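Long-range contacts in putative sugar ABC transport system, substrate-binding protein (Bordetella parapertussis, PDB 5IX8), which probably binds a sugar or related carbohydrate as the solute-receptor component of an ABC transport system: residues 231-236 with 247-252; 26-31 with 310-315; 136-141 with 169-174; 142-147 with 199-204; 84-89 with 108-113. All coordinates share one frame; numbering follows the deposited sequence.

Interaction 1 of 5, residues 231-236 with 247-252; sequences SAMVKE and LAVASE
With OG anti to the backbone N (chi1 -173°), Ser231 turns its hydroxyl toward Glu252, whose CG lies beside its own backbone N and whose chain then runs out extended to the carboxylate. These two side chains meet at the C-terminal ends of neighbouring parallel strands, the first and last elements of the beta-alpha-beta unit made by strand 227-231, helix 235-242 and strand 246-250. Such strand ends are where periplasmic binding proteins of this fold generally form their ligand cleft. The strands are paired through the bridge of Ser231 with Ala250, and Ala232 N gives a nearly straight bond of 2.7 Å to Ala250 O, reaching the oxygen almost along the C=O axis. On the same face of the sheet, the CB of Ala250 lies 3.5 Å from Ser231 OG, and helix 122-135 packs against both residues through Ile125. Farther on, a water accepts from Met233 N and Glu252 N, joining the two chains where direct pairing has ended. The selenomethionine at position 233 is bent at chi2 and chi3, which brings SE against the Val249 side chain, 3.6 Å from CG1. Glu252 OE1 is engaged by Arg158 in a salt bridge, which would be expected to favour the ionised carboxylate. Its other oxygen, OE2, accepts from Ser231 OG at 2.5 Å, a short bond that arrives 36° out of the carboxylate plane.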
# COMPACT_ATOMS: atom_id res chain seq x y z
N SER A 231 6.23 2.40 -6.71
CA SER A 231 5.10 2.93 -5.97
C SER A 231 5.51 3.18 -4.53
O SER A 231 6.37 2.48 -3.99
CB SER A 231 3.92 1.95 -6.06
OG SER A 231 2.77 2.52 -5.47
N ALA A 232 4.91 4.21 -3.94
CA ALA A 232 5.04 4.61 -2.54
C ALA A 232 6.32 5.40 -2.29
O ALA A 232 7.42 4.83 -2.27
CB ALA A 232 4.95 3.41 -1.60
N MSE A 233 6.19 6.71 -2.09
CA MSE A 233 7.34 7.58 -1.99
C MSE A 233 8.14 7.41 -0.72
O MSE A 233 7.57 7.22 0.35
CB MSE A 233 6.92 9.04 -2.07
CG MSE A 233 6.40 9.42 -3.48
SE MSE A 233 7.85 9.66 -4.76
CE MSE A 233 8.73 11.23 -4.02
N VAL A 234 9.46 7.54 -0.87
CA VAL A 234 10.35 7.87 0.24
C VAL A 234 11.16 9.08 -0.20
O VAL A 234 11.30 9.36 -1.40
CB VAL A 234 11.28 6.70 0.62
CG1 VAL A 234 10.47 5.51 1.15
CG2 VAL A 234 12.07 6.27 -0.58
N LYS A 235 11.70 9.82 0.79
CA LYS A 235 12.42 11.06 0.51
C LYS A 235 13.46 10.89 -0.60
O LYS A 235 13.58 11.75 -1.48
CB LYS A 235 13.09 11.55 1.79
CG LYS A 235 13.96 12.80 1.62
CD LYS A 235 13.11 14.02 1.29
CE LYS A 235 13.96 15.15 0.66
NZ LYS A 235 15.19 15.50 1.47
N GLU A 236 14.23 9.80 -0.55
CA GLU A 236 15.31 9.62 -1.51
C GLU A 236 14.82 9.48 -2.94
O GLU A 236 15.59 9.71 -3.89
CB GLU A 236 16.16 8.41 -1.09
CG GLU A 236 16.95 8.67 0.19
CD GLU A 236 16.11 8.62 1.48
OE1 GLU A 236 14.92 8.18 1.44
OE2 GLU A 236 16.66 8.98 2.55
N LEU A 247 11.12 7.03 -13.39
CA LEU A 247 10.23 7.70 -14.33
C LEU A 247 8.98 8.20 -13.64
O LEU A 247 8.50 9.31 -13.93
CB LEU A 247 9.85 6.73 -15.45
CG LEU A 247 8.80 7.19 -16.45
CD1 LEU A 247 9.24 8.45 -17.20
CD2 LEU A 247 8.46 6.05 -17.41
N ALA A 248 8.46 7.41 -12.72
CA ALA A 248 7.21 7.72 -12.06
C ALA A 248 7.10 6.87 -10.81
O ALA A 248 7.55 5.71 -10.79
CB ALA A 248 6.01 7.45 -12.98
N VAL A 249 6.47 7.45 -9.80
CA VAL A 249 6.23 6.76 -8.55
C VAL A 249 4.79 7.00 -8.20
O VAL A 249 4.38 8.15 -8.00
CB VAL A 249 7.13 7.27 -7.40
CG1 VAL A 249 6.77 6.52 -6.10
CG2 VAL A 249 8.62 7.10 -7.75
N ALA A 250 4.03 5.94 -8.07
CA ALA A 250 2.65 6.14 -7.63
C ALA A 250 2.64 6.56 -6.16
O ALA A 250 3.36 5.99 -5.34
CB ALA A 250 1.85 4.86 -7.86
N SER A 251 1.87 7.61 -5.84
CA SER A 251 1.72 8.02 -4.44
C SER A 251 0.83 7.01 -3.71
O SER A 251 -0.23 6.66 -4.20
CB SER A 251 1.09 9.43 -4.37
OG SER A 251 0.65 9.79 -3.05
N GLU A 252 1.27 6.53 -2.55
CA GLU A 252 0.41 5.72 -1.68
C GLU A 252 0.23 6.46 -0.37
O GLU A 252 1.14 6.45 0.49
CB GLU A 252 1.01 4.34 -1.46
CG GLU A 252 0.99 3.54 -2.77
CD GLU A 252 1.37 2.08 -2.58
OE1 GLU A 252 0.65 1.34 -1.87
OE2 GLU A 252 2.41 1.66 -3.13
O HOH W 1 3.61 7.73 -1.46

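Interaction 2 of 5, residues 26-31 with 310-315; sequences LDNFYK and DYPPQG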
# COMPACT_ATOMS: atom_id res chain seq x y z
N LEU A 26 8.86 -0.89 8.04
CA LEU A 26 10.15 -0.58 7.45
C LEU A 26 10.10 0.42 6.30
O LEU A 26 11.16 0.92 5.91
CB LEU A 26 10.83 -1.86 6.97
CG LEU A 26 11.06 -2.82 8.13
CD1 LEU A 26 11.68 -4.11 7.58
CD2 LEU A 26 11.93 -2.19 9.25
N ASP A 27 8.92 0.75 5.77
CA ASP A 27 8.86 1.81 4.75
C ASP A 27 7.83 2.85 5.14
O ASP A 27 7.40 2.90 6.30
CB ASP A 27 8.59 1.24 3.35
CG ASP A 27 7.25 0.48 3.22
OD1 ASP A 27 6.30 0.72 3.99
OD2 ASP A 27 7.14 -0.34 2.26
N ASN A 28 7.45 3.75 4.24
CA ASN A 28 6.53 4.79 4.66
C ASN A 28 5.08 4.37 4.58
O ASN A 28 4.22 5.15 5.00
CB ASN A 28 6.71 6.06 3.81
CG ASN A 28 7.92 6.84 4.22
OD1 ASN A 28 8.38 6.71 5.37
ND2 ASN A 28 8.45 7.66 3.31
N PHE A 29 4.78 3.20 4.03
CA PHE A 29 3.38 2.91 3.74
C PHE A 29 2.65 2.46 5.00
O PHE A 29 1.74 3.14 5.47
CB PHE A 29 3.25 1.87 2.63
CG PHE A 29 1.82 1.51 2.29
CD1 PHE A 29 0.97 2.48 1.76
CD2 PHE A 29 1.31 0.25 2.57
CE1 PHE A 29 -0.37 2.19 1.45
CE2 PHE A 29 -0.02 -0.07 2.24
CZ PHE A 29 -0.86 0.90 1.68
N TYR A 30 2.98 1.27 5.52
CA TYR A 30 2.28 0.87 6.75
C TYR A 30 2.61 1.80 7.90
O TYR A 30 1.76 2.03 8.77
CB TYR A 30 2.61 -0.57 7.15
CG TYR A 30 2.39 -1.57 6.03
CD1 TYR A 30 1.10 -1.90 5.60
CD2 TYR A 30 3.46 -2.20 5.41
CE1 TYR A 30 0.90 -2.81 4.55
CE2 TYR A 30 3.25 -3.11 4.33
CZ TYR A 30 1.97 -3.41 3.93
OH TYR A 30 1.71 -4.27 2.90
N LYS A 31 3.84 2.31 7.94
CA LYS A 31 4.18 3.25 9.01
C LYS A 31 3.35 4.52 8.89
O LYS A 31 2.91 5.09 9.89
CB LYS A 31 5.70 3.55 8.99
CG LYS A 31 6.16 4.30 10.22
CD LYS A 31 7.62 4.82 10.10
CE LYS A 31 8.55 3.70 9.84
NZ LYS A 31 9.97 4.13 9.68
N ASP A 310 1.71 11.32 2.58
CA ASP A 310 2.41 10.05 2.39
C ASP A 310 3.59 9.82 3.32
O ASP A 310 4.00 8.66 3.50
CB ASP A 310 2.97 9.93 0.98
CG ASP A 310 1.95 10.19 -0.10
OD1 ASP A 310 0.84 10.76 0.14
OD2 ASP A 310 2.31 9.83 -1.24
N TYR A 311 4.19 10.86 3.88
CA TYR A 311 5.31 10.70 4.79
C TYR A 311 4.83 10.86 6.22
O TYR A 311 4.23 11.92 6.54
CB TYR A 311 6.39 11.76 4.55
CG TYR A 311 7.15 11.74 3.23
CD1 TYR A 311 7.10 10.65 2.37
CD2 TYR A 311 7.92 12.82 2.85
CE1 TYR A 311 7.81 10.66 1.18
CE2 TYR A 311 8.61 12.85 1.67
CZ TYR A 311 8.56 11.78 0.83
OH TYR A 311 9.27 11.84 -0.36
N PRO A 312 5.09 9.92 7.12
CA PRO A 312 4.99 10.24 8.54
C PRO A 312 6.06 11.27 8.89
O PRO A 312 7.03 11.43 8.15
CB PRO A 312 5.26 8.90 9.25
CG PRO A 312 5.50 7.87 8.14
CD PRO A 312 5.76 8.63 6.88
N PRO A 313 5.91 11.98 9.99
CA PRO A 313 6.89 13.03 10.32
C PRO A 313 8.27 12.44 10.50
O PRO A 313 8.43 11.30 10.95
CB PRO A 313 6.36 13.60 11.64
CG PRO A 313 4.90 13.20 11.64
CD PRO A 313 4.85 11.87 10.99
N GLN A 314 9.29 13.23 10.11
CA GLN A 314 10.65 12.79 10.34
C GLN A 314 10.80 12.60 11.82
O GLN A 314 10.42 13.48 12.61
CB GLN A 314 11.71 13.79 9.86
CG GLN A 314 13.17 13.31 10.26
CD GLN A 314 13.71 12.15 9.37
OE1 GLN A 314 14.33 11.16 9.86
NE2 GLN A 314 13.50 12.29 8.07
N GLY A 315 11.31 11.45 12.20
CA GLY A 315 11.54 11.21 13.58
C GLY A 315 10.38 10.61 14.31
O GLY A 315 10.51 10.36 15.52
O HOH W 2 2.25 6.57 3.87
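Asn28 meets three consecutive residues of the 310-315 loop along its side chain. Its CB lies 3.8 Å from Asp310 O, while CG comes 3.9 Å from CD of Pro312. From there the amide forks: OD1 rests against the proline ring, 3.6 Å from Pro312 CD, and ND2 approaches the Tyr311 ring at CD1 (3.4 Å). The amide and ring planes are inclined by 52°, so this is an oblique approach and not a stack. The polar partner of ND2 is Met233 O, and the Tyr311 hydroxyl is likewise bonded to Glu238, so both side chains also tie into the region around helix 235-242. Asn28 opens helix 28-43, for which Asp27 is the N-cap: its OD1 accepts from Phe29 N at 2.9 Å. The loop packed on this first turn follows helix 306-309, bringing the last part of the modelled chain against its first helix. One turn further along, the aliphatic part of Lys31 crosses the Pro312 ring at about a right angle, CG to CG 4.2 Å. Between the backbones, a water donates to Asn28 O (2.7 Å) and to Asp310 O, linking the carbonyl of the first helical residue to the loop.

Interaction 3 of 5, residues 136-141 with 169-174; sequences DGAQGK and CGAKLT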
# COMPACT_ATOMS: atom_id res chain seq x y z
N ASP A 136 6.01 8.12 -21.87
CA ASP A 136 7.44 8.30 -22.06
C ASP A 136 7.92 7.81 -23.42
O ASP A 136 9.11 7.98 -23.74
CB ASP A 136 8.20 7.57 -20.95
CG ASP A 136 9.63 8.01 -20.85
OD1 ASP A 136 9.85 9.21 -20.60
OD2 ASP A 136 10.53 7.16 -21.01
N GLY A 137 7.05 7.22 -24.23
CA GLY A 137 7.46 6.72 -25.53
C GLY A 137 7.92 5.28 -25.52
O GLY A 137 8.80 4.91 -26.30
N ALA A 138 7.35 4.45 -24.66
CA ALA A 138 7.79 3.07 -24.53
C ALA A 138 7.31 2.16 -25.66
O ALA A 138 7.72 0.99 -25.70
CB ALA A 138 7.32 2.49 -23.19
N GLN A 139 6.48 2.64 -26.57
CA GLN A 139 6.06 1.82 -27.71
C GLN A 139 7.25 1.15 -28.38
O GLN A 139 8.23 1.81 -28.73
CB GLN A 139 5.32 2.68 -28.72
CG GLN A 139 4.96 1.93 -29.96
CD GLN A 139 4.11 2.76 -30.88
OE1 GLN A 139 4.35 3.97 -31.06
NE2 GLN A 139 3.09 2.14 -31.45
N GLY A 140 7.17 -0.17 -28.54
CA GLY A 140 8.25 -0.92 -29.13
C GLY A 140 9.42 -1.26 -28.21
O GLY A 140 10.31 -2.02 -28.63
N LYS A 141 9.43 -0.77 -26.98
CA LYS A 141 10.60 -0.94 -26.12
C LYS A 141 10.34 -1.99 -25.06
O LYS A 141 9.19 -2.23 -24.67
CB LYS A 141 10.98 0.38 -25.46
CG LYS A 141 11.17 1.52 -26.46
CD LYS A 141 11.65 2.81 -25.81
CE LYS A 141 12.01 3.82 -26.91
NZ LYS A 141 12.45 5.13 -26.37
N CYS A 169 -0.11 0.11 -25.61
CA CYS A 169 0.69 1.07 -26.36
C CYS A 169 1.89 0.43 -27.03
O CYS A 169 2.74 1.14 -27.57
CB CYS A 169 1.12 2.24 -25.47
SG CYS A 169 2.40 1.93 -24.22
N GLY A 170 1.98 -0.89 -27.04
CA GLY A 170 3.02 -1.57 -27.79
C GLY A 170 4.30 -1.81 -27.03
O GLY A 170 5.31 -2.16 -27.66
N ALA A 171 4.31 -1.66 -25.71
CA ALA A 171 5.50 -2.00 -24.97
C ALA A 171 5.62 -3.52 -24.87
O ALA A 171 4.62 -4.25 -24.91
CB ALA A 171 5.47 -1.36 -23.58
N LYS A 172 6.85 -4.00 -24.78
CA LYS A 172 7.16 -5.43 -24.78
C LYS A 172 7.64 -5.82 -23.38
O LYS A 172 8.78 -5.56 -23.01
CB LYS A 172 8.21 -5.76 -25.83
CG LYS A 172 7.86 -5.20 -27.22
CD LYS A 172 8.97 -5.44 -28.23
CE LYS A 172 8.41 -5.43 -29.65
NZ LYS A 172 9.49 -5.53 -30.69
N LEU A 173 6.76 -6.44 -22.61
CA LEU A 173 7.06 -6.81 -21.23
C LEU A 173 7.65 -8.21 -21.15
O LEU A 173 7.27 -9.09 -21.93
CB LEU A 173 5.77 -6.77 -20.39
CG LEU A 173 5.32 -5.44 -19.78
CD1 LEU A 173 5.25 -4.34 -20.84
CD2 LEU A 173 3.95 -5.60 -19.09
N THR A 174 8.58 -8.41 -20.21
CA THR A 174 9.04 -9.77 -19.87
C THR A 174 7.91 -10.47 -19.12
O THR A 174 7.03 -9.81 -18.56
CB THR A 174 10.26 -9.76 -18.95
OG1 THR A 174 9.89 -9.22 -17.67
CG2 THR A 174 11.43 -8.96 -19.53
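Glycines at positive phi face each other across this contact, Gly140 in a tight turn and Gly170 at a helix end, and the bond between them arrives from an uncommon direction. Gly140 N donates to Gly170 O at 2.9 Å, yet the donor stands above the carbonyl plane, 61° out of it, away from either lone pair. Beside this bond Gln139 crowds one carbonyl: its CB is 3.2 Å from Cys169 O, and its CA makes a CA-H...O contact to the same oxygen. Because CG of Gln139 is anti to its backbone N (chi1 175°) and the chain stays extended, the side chain leaves past Cys169 O, CG being 3.4 Å from it. The two segments are connections at the edge of the mixed sheet. Residues 138-141 form a type II beta turn, closed by Lys141 N to Ala138 O, between helix 122-135 and strand 142-145; Gly170 is the C-prime residue of the Schellman motif that ends helix 154-168 before the edge strand 172-173. The disulfide of Cys169 with Cys134 ties together the ends of the same two helices. Where the turn runs into its strand, Lys172 N donates almost straight to Lys141 O at 2.9 Å, beginning the parallel pairing of the edge strand. The extended Lys172 chain lies alongside the turn, with CD 3.7 Å from Gly140 O. Toward helix 122-135, the methyl groups of Ala138 and Ala171 meet at 4.3 Å, and both also touch Leu133.

Interaction 4 of 5, residues 142-147 with 199-204; sequences QVIVVP and PDAEYV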
# COMPACT_ATOMS: atom_id res chain seq x y z
N GLN A 142 11.42 -2.61 -24.59
CA GLN A 142 11.32 -3.73 -23.66
C GLN A 142 11.32 -3.27 -22.21
O GLN A 142 12.09 -2.40 -21.81
CB GLN A 142 12.45 -4.72 -23.89
CG GLN A 142 12.35 -5.40 -25.22
CD GLN A 142 13.46 -6.42 -25.44
OE1 GLN A 142 13.99 -6.99 -24.49
NE2 GLN A 142 13.81 -6.66 -26.71
N VAL A 143 10.47 -3.92 -21.42
CA VAL A 143 10.21 -3.58 -20.03
C VAL A 143 10.42 -4.84 -19.19
O VAL A 143 9.73 -5.85 -19.39
CB VAL A 143 8.77 -3.07 -19.84
CG1 VAL A 143 8.52 -2.71 -18.36
CG2 VAL A 143 8.47 -1.85 -20.78
N ILE A 144 11.37 -4.78 -18.26
CA ILE A 144 11.53 -5.85 -17.27
C ILE A 144 10.44 -5.71 -16.22
O ILE A 144 10.23 -4.61 -15.67
CB ILE A 144 12.91 -5.75 -16.60
CG1 ILE A 144 14.01 -6.22 -17.56
CG2 ILE A 144 12.91 -6.56 -15.28
CD1 ILE A 144 15.42 -5.66 -17.22
N VAL A 145 9.77 -6.82 -15.90
CA VAL A 145 8.72 -6.84 -14.88
C VAL A 145 9.25 -7.61 -13.66
O VAL A 145 9.60 -8.79 -13.77
CB VAL A 145 7.42 -7.47 -15.40
CG1 VAL A 145 6.40 -7.56 -14.25
CG2 VAL A 145 6.84 -6.65 -16.60
N VAL A 146 9.31 -6.93 -12.52
CA VAL A 146 9.68 -7.52 -11.22
C VAL A 146 8.41 -7.36 -10.41
O VAL A 146 8.17 -6.28 -9.86
CB VAL A 146 10.88 -6.80 -10.57
CG1 VAL A 146 11.18 -7.34 -9.16
CG2 VAL A 146 12.13 -6.93 -11.42
N PRO A 147 7.53 -8.37 -10.35
CA PRO A 147 6.14 -8.15 -9.96
C PRO A 147 5.87 -8.19 -8.47
O PRO A 147 4.76 -7.85 -8.06
CB PRO A 147 5.41 -9.33 -10.61
CG PRO A 147 6.41 -10.43 -10.55
CD PRO A 147 7.71 -9.70 -10.96
N PRO A 199 19.00 -7.87 -22.18
CA PRO A 199 19.98 -6.80 -22.46
C PRO A 199 19.38 -5.58 -23.15
O PRO A 199 19.97 -4.49 -23.08
CB PRO A 199 21.01 -7.50 -23.36
CG PRO A 199 20.24 -8.67 -23.93
CD PRO A 199 19.32 -9.13 -22.87
N ASP A 200 18.25 -5.72 -23.83
CA ASP A 200 17.69 -4.59 -24.55
C ASP A 200 16.62 -3.85 -23.75
O ASP A 200 16.06 -2.87 -24.25
CB ASP A 200 17.12 -5.07 -25.90
CG ASP A 200 18.20 -5.63 -26.83
OD1 ASP A 200 19.38 -5.25 -26.70
OD2 ASP A 200 17.86 -6.47 -27.68
N ALA A 201 16.33 -4.27 -22.51
CA ALA A 201 15.32 -3.57 -21.73
C ALA A 201 15.70 -2.11 -21.47
O ALA A 201 16.87 -1.79 -21.19
CB ALA A 201 15.10 -4.28 -20.39
N GLU A 202 14.70 -1.22 -21.50
CA GLU A 202 14.93 0.19 -21.22
C GLU A 202 14.15 0.66 -20.00
O GLU A 202 14.30 1.81 -19.58
CB GLU A 202 14.55 1.05 -22.43
CG GLU A 202 15.58 0.85 -23.55
CD GLU A 202 15.23 1.58 -24.81
OE1 GLU A 202 15.43 2.81 -24.87
OE2 GLU A 202 14.73 0.94 -25.75
N TYR A 203 13.35 -0.22 -19.40
CA TYR A 203 12.49 0.12 -18.29
C TYR A 203 12.46 -1.06 -17.35
O TYR A 203 12.64 -2.20 -17.79
CB TYR A 203 11.07 0.39 -18.73
CG TYR A 203 10.95 1.56 -19.65
CD1 TYR A 203 10.84 2.84 -19.14
CD2 TYR A 203 10.91 1.40 -21.03
CE1 TYR A 203 10.71 3.94 -19.98
CE2 TYR A 203 10.78 2.50 -21.89
CZ TYR A 203 10.68 3.77 -21.35
OH TYR A 203 10.54 4.87 -22.16
N VAL A 204 12.17 -0.79 -16.08
CA VAL A 204 11.91 -1.83 -15.08
C VAL A 204 10.66 -1.43 -14.32
O VAL A 204 10.56 -0.29 -13.83
CB VAL A 204 13.08 -2.04 -14.10
CG1 VAL A 204 12.74 -3.15 -13.07
CG2 VAL A 204 14.38 -2.37 -14.84
O HOH W 3 16.56 -8.01 -24.22
O HOH W 4 14.05 -1.76 -25.60
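Strands 142-145 and 201-205 are parallel neighbours inside the mixed sheet of a periplasmic binding protein lobe, with a Rossmann-like alternation of strands and helices; the chain passes from one to the other through helix 154-168, edge strand 172-173 and helix 184-197. The short segments are strongly twisted, their directions differing by 40°. Ile144 N donates to Tyr203 O at 2.9 Å, and at the strand start Gln142 O takes a bond of the same length from Glu202 N, with a weak, bent one from Tyr203 N in addition. On one face of the sheet, both methyls of Val143 touch Tyr203 CB at 4.0 Å, under Leu133 of helix 122-135. The other face carries Ile144 and Val204, side by side and pointing the same way. Ile144 CG1 stands beside its backbone N (chi1 -73°), which directs CD1 onto the methyl of Ala201; at 3.5 Å this is tighter than usual for two carbons. Leu194 and Leu195 of helix 184-197 pack on that isoleucine. Near the surface, one water donates to Gln142 OE1 and accepts from Asp200 N, and another accepts from Gln142 N while donating to Asp200 O and Glu202 OE2. Hydrocarbon packing thus fills both faces of the buried part, whereas at the partly exposed strand start water bridges supplement the direct bond of Gln142 O and give partners to Gln142 N and to both backbone polar groups of Asp200.

Interaction 5 of 5, residues 84-89 with 108-113; sequences AYSGYD and PVNSDK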
# COMPACT_ATOMS: atom_id res chain seq x y z
N ALA A 84 -0.55 -11.97 4.42
CA ALA A 84 -0.90 -12.79 3.27
C ALA A 84 -2.35 -12.49 2.94
O ALA A 84 -3.11 -12.05 3.81
CB ALA A 84 -0.76 -14.28 3.56
N TYR A 85 -2.74 -12.75 1.69
CA TYR A 85 -4.11 -12.44 1.28
C TYR A 85 -5.10 -13.36 1.98
O TYR A 85 -6.12 -12.90 2.50
CB TYR A 85 -4.25 -12.55 -0.23
CG TYR A 85 -5.63 -12.18 -0.77
CD1 TYR A 85 -6.20 -10.91 -0.52
CD2 TYR A 85 -6.33 -13.06 -1.60
CE1 TYR A 85 -7.44 -10.53 -1.07
CE2 TYR A 85 -7.55 -12.69 -2.15
CZ TYR A 85 -8.11 -11.43 -1.88
OH TYR A 85 -9.32 -11.12 -2.45
N SER A 86 -4.81 -14.65 1.99
CA SER A 86 -5.76 -15.67 2.43
C SER A 86 -5.42 -16.21 3.81
O SER A 86 -4.27 -16.17 4.27
CB SER A 86 -5.82 -16.83 1.42
OG SER A 86 -6.34 -16.38 0.17
N GLY A 87 -6.45 -16.72 4.48
CA GLY A 87 -6.32 -17.41 5.75
C GLY A 87 -6.82 -16.65 6.97
O GLY A 87 -6.75 -17.20 8.08
N TYR A 88 -7.30 -15.41 6.82
CA TYR A 88 -7.73 -14.60 7.95
C TYR A 88 -9.22 -14.67 8.20
O TYR A 88 -9.69 -14.12 9.21
CB TYR A 88 -7.34 -13.12 7.73
CG TYR A 88 -5.85 -12.92 7.87
CD1 TYR A 88 -4.98 -13.29 6.84
CD2 TYR A 88 -5.30 -12.36 9.02
CE1 TYR A 88 -3.64 -13.11 6.95
CE2 TYR A 88 -3.91 -12.18 9.13
CZ TYR A 88 -3.10 -12.57 8.10
OH TYR A 88 -1.75 -12.41 8.18
N ASP A 89 -10.00 -15.32 7.34
CA ASP A 89 -11.44 -15.31 7.60
C ASP A 89 -11.78 -15.94 8.95
O ASP A 89 -12.61 -15.37 9.67
CB ASP A 89 -12.21 -15.96 6.45
CG ASP A 89 -13.71 -15.70 6.52
OD1 ASP A 89 -14.12 -14.54 6.36
OD2 ASP A 89 -14.47 -16.67 6.72
N PRO A 108 -5.79 -5.26 0.23
CA PRO A 108 -6.94 -6.17 0.35
C PRO A 108 -6.65 -7.37 1.25
O PRO A 108 -5.52 -7.87 1.31
CB PRO A 108 -7.16 -6.66 -1.09
CG PRO A 108 -6.40 -5.76 -1.96
CD PRO A 108 -5.28 -5.17 -1.14
N VAL A 109 -7.70 -7.86 1.92
CA VAL A 109 -7.62 -9.15 2.60
C VAL A 109 -8.80 -10.02 2.14
O VAL A 109 -9.90 -9.52 1.86
CB VAL A 109 -7.56 -8.96 4.14
CG1 VAL A 109 -8.81 -8.30 4.67
CG2 VAL A 109 -7.29 -10.27 4.87
N ASN A 110 -8.56 -11.33 2.08
CA ASN A 110 -9.54 -12.27 1.54
C ASN A 110 -10.50 -12.73 2.64
O ASN A 110 -10.48 -13.88 3.09
CB ASN A 110 -8.81 -13.45 0.92
CG ASN A 110 -9.68 -14.26 0.02
OD1 ASN A 110 -10.76 -13.82 -0.40
ND2 ASN A 110 -9.24 -15.47 -0.26
N SER A 111 -11.36 -11.82 3.06
CA SER A 111 -12.39 -12.18 4.04
C SER A 111 -13.60 -11.29 3.83
O SER A 111 -13.48 -10.07 3.94
CB SER A 111 -11.89 -12.03 5.48
OG SER A 111 -12.95 -12.16 6.40
N ASP A 112 -14.76 -11.89 3.55
CA ASP A 112 -15.97 -11.08 3.40
C ASP A 112 -16.63 -10.74 4.72
O ASP A 112 -17.75 -10.19 4.71
CB ASP A 112 -16.97 -11.75 2.45
CG ASP A 112 -17.46 -13.10 2.97
OD1 ASP A 112 -17.29 -13.43 4.15
OD2 ASP A 112 -18.07 -13.84 2.16
N LYS A 113 -15.97 -11.05 5.84
CA LYS A 113 -16.46 -10.69 7.18
C LYS A 113 -15.82 -9.41 7.72
O LYS A 113 -16.16 -8.98 8.82
CB LYS A 113 -16.25 -11.87 8.13
CG LYS A 113 -17.14 -13.06 7.75
CD LYS A 113 -16.83 -14.28 8.59
CE LYS A 113 -17.58 -15.54 8.08
NZ LYS A 113 -17.20 -15.95 6.67
O HOH W 5 -7.94 -13.83 4.49
O HOH W 6 -9.15 -16.58 2.85
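Two loops at the C-terminal ends of parallel strands meet here, on the side of the sheet where periplasmic binding proteins of this fold generally form their cleft; a sulfate, probably from the crystallisation liquor, lies about 6 Å from the Tyr85 side chain. Asn110 lies flat on the Tyr85 ring: its CB sits over the ring centre in a CH-pi contact, 3.4 Å from the centroid, and its amide plane is parallel to the ring. Two bonds fix this overlap. Asn110 N donates to Tyr85 O (2.9 Å), and ND2 donates to Ser86 OG (3.1 Å), which lies near the amide plane. One water links Gly87 N to Asn110 O across the contact, and another joins Tyr85 O to Tyr88 N. Farther along, Asp89 CG is anti to its backbone N (chi1 -167°), and the carboxylate divides its oxygens: OD1 accepts from Ser111 OG at 2.7 Å through its anti lone pair, while OD2 forms a salt bridge with Lys113 NZ at 2.8 Å, through its syn lone pair. That lysine also bridges to Asp112, which would ease the nearness of the two acids. Asp89 starts helix 89-97, whose Val92 touches Ser111 and Lys113, so the loop from strand 101-105 to strand 116-119 is fastened to the helix's first turn.

Along the chain, interaction 5 closes first; interactions 3 and 4 follow with alternating segments, then interaction 1, all nested inside the long loop closed by interaction 2. Interactions 1, 3 and 4 reach the same mixed sheet: the centres of 3 and 4 are about 10 Å apart, joined by a hydrogen bond between Asp136 and Tyr203, and interaction 1 has its centre about 18 Å from that of interaction 4. Interaction 5 belongs to the other, parallel sheet, its centre about 25 Å from that of interaction 2 and across the chain's centre. Interaction 2 touches interaction 1 through Ser251 with Asp310 and Asn28 with Met233, linking the two lobes of a fold whose ligand cleft lies between them.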